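Local coordinates for protein beta-fructofuranosidase (PDB 3WPU) that belongs to the levansucrase/invertase family of proteins, built around a five-bladed beta-propeller, at residues A311-N315 and K316-E320. Numbering follows the deposited sequence.
Sequences AKAKN and KQLTE
The side-chain amide of N315 is sandwiched in a beta-hairpin loop, with Q317 over one face and the aliphatic part of E320 over the other. Q317 folds back through a bend at chi2 (89°) to bring its own amide over that of N315; the planes are 42° apart, and Q317 OE1 lies 3.6 Å from N315 CG. On the opposite face, E320 CG sits 3.6 Å from N315 ND2. T319 meets both polar atoms at the edges: its backbone N lies in the carbonyl plane of N315 and uses a lone pair of OD1, at 3.1 Å, while N315 ND2 reaches T319 OG1 at 2.9 Å, somewhat tilted from the amide plane. A water also accepts from ND2 and, weakly, from Q317 NE2. These two bonds to T319 fix the rotation of the N315 amide, and the weak bond from E320 N adds a further hold on OD1. The group gets there because N315 CG stands between its backbone N and carbonyl carbon (chi1 61°), turned into the loop.

The hairpin joins strands 305-313 and 321-331, neighbours in an antiparallel part of one sheet of this propeller protein. A type I turn from N315 to L318 reverses the chain, with L318 N bonded to N315 O. L318 then takes a left-handed backbone conformation. Where the loop meets the strands, K314 N bonds to E320 O and closes its base, and K312 pairs with E322 in the strands beyond. L318 is buried, its side chain against T259, K176 and F178, and its CD2 methyl touches A313 CB at 3.6 Å.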
loop_
_atom_site.group_PDB
_atom_site.type_symbol
_atom_site.label_atom_id
_atom_site.label_comp_id
_atom_site.label_asym_id
_atom_site.label_seq_id
_atom_site.Cartn_x
_atom_site.Cartn_y
_atom_site.Cartn_z
ATOM N N ALA A 311 -2.153 -0.860 -15.683
ATOM C CA ALA A 311 -1.603 -1.743 -16.704
ATOM C C ALA A 311 -2.469 -2.988 -16.757
ATOM O O ALA A 311 -3.172 -3.335 -15.799
ATOM C CB ALA A 311 -0.156 -2.107 -16.429
ATOM N N LYS A 312 -2.431 -3.644 -17.909
ATOM C CA LYS A 312 -3.181 -4.857 -18.146
ATOM C C LYS A 312 -2.250 -5.977 -18.616
ATOM O O LYS A 312 -1.384 -5.758 -19.471
ATOM C CB LYS A 312 -4.245 -4.584 -19.200
ATOM C CG LYS A 312 -5.102 -5.785 -19.531
ATOM C CD LYS A 312 -6.077 -5.415 -20.638
ATOM C CE LYS A 312 -6.938 -6.612 -20.973
ATOM N NZ LYS A 312 -8.077 -6.264 -21.867
ATOM N N ALA A 313 -2.444 -7.170 -18.050
ATOM C CA ALA A 313 -1.625 -8.349 -18.404
ATOM C C ALA A 313 -2.027 -8.838 -19.799
ATOM O O ALA A 313 -3.225 -8.814 -20.175
ATOM C CB ALA A 313 -1.801 -9.456 -17.386
ATOM N N LYS A 314 -1.023 -9.241 -20.563
ATOM C CA LYS A 314 -1.256 -9.722 -21.935
ATOM C C LYS A 314 -1.269 -11.242 -22.005
ATOM O O LYS A 314 -1.646 -11.814 -23.032
ATOM C CB LYS A 314 -0.186 -9.156 -22.861
ATOM C CG LYS A 314 -0.131 -7.636 -22.857
ATOM C CD LYS A 314 0.575 -7.074 -24.085
ATOM C CE LYS A 314 2.082 -7.233 -24.049
ATOM N NZ LYS A 314 2.667 -6.827 -25.370
ATOM N N ASN A 315 -0.840 -11.914 -20.943
ATOM C CA ASN A 315 -0.861 -13.388 -20.915
ATOM C C ASN A 315 -1.282 -13.930 -19.557
ATOM O O ASN A 315 -1.337 -13.177 -18.573
ATOM C CB ASN A 315 0.476 -13.982 -21.397
ATOM C CG ASN A 315 1.665 -13.573 -20.545
ATOM O OD1 ASN A 315 1.512 -13.108 -19.438
ATOM N ND2 ASN A 315 2.862 -13.758 -21.072
ATOM N N LYS A 316 -1.564 -15.232 -19.493
ATOM C CA LYS A 316 -2.063 -15.839 -18.256
ATOM C C LYS A 316 -0.984 -15.935 -17.187
ATOM O O LYS A 316 -1.299 -15.912 -15.998
ATOM C CB LYS A 316 -2.619 -17.234 -18.513
ATOM C CG LYS A 316 -3.814 -17.235 -19.448
ATOM C CD LYS A 316 -4.617 -18.523 -19.327
ATOM C CE LYS A 316 -5.879 -18.470 -20.179
ATOM N NZ LYS A 316 -6.715 -17.259 -19.908
ATOM N N GLN A 317 0.277 -16.014 -17.616
ATOM C CA GLN A 317 1.417 -16.146 -16.681
ATOM C C GLN A 317 1.747 -14.835 -16.024
ATOM O O GLN A 317 2.590 -14.811 -15.126
ATOM C CB GLN A 317 2.715 -16.628 -17.361
ATOM C CG GLN A 317 2.574 -17.785 -18.328
ATOM C CD GLN A 317 2.272 -17.288 -19.728
ATOM O OE1 GLN A 317 1.129 -17.066 -20.067
ATOM N NE2 GLN A 317 3.313 -17.094 -20.536
ATOM N N LEU A 318 1.134 -13.752 -16.493
ATOM C CA LEU A 318 1.391 -12.410 -15.963
ATOM C C LEU A 318 2.839 -11.944 -16.139
ATOM O O LEU A 318 3.357 -11.143 -15.341
ATOM C CB LEU A 318 0.952 -12.324 -14.497
ATOM C CG LEU A 318 -0.452 -12.845 -14.159
ATOM C CD1 LEU A 318 -0.752 -12.576 -12.697
ATOM C CD2 LEU A 318 -1.541 -12.235 -15.036
ATOM N N THR A 319 3.503 -12.426 -17.186
ATOM C CA THR A 319 4.872 -12.022 -17.503
ATOM C C THR A 319 4.984 -10.936 -18.582
ATOM O O THR A 319 6.082 -10.466 -18.863
ATOM C CB THR A 319 5.685 -13.234 -17.968
ATOM O OG1 THR A 319 5.013 -13.827 -19.098
ATOM C CG2 THR A 319 5.781 -14.235 -16.893
ATOM N N GLU A 320 3.861 -10.554 -19.203
ATOM C CA GLU A 320 3.829 -9.499 -20.216
ATOM C C GLU A 320 2.658 -8.580 -19.902
ATOM O O GLU A 320 1.576 -9.062 -19.643
ATOM C CB GLU A 320 3.633 -10.097 -21.609
ATOM C CG GLU A 320 4.851 -10.889 -22.055
ATOM C CD GLU A 320 4.671 -11.567 -23.393
ATOM O OE1 GLU A 320 5.571 -12.346 -23.768
ATOM O OE2 GLU A 320 3.639 -11.338 -24.060
HETATM O O HOH W 1 2.631 -15.572 -23.401
#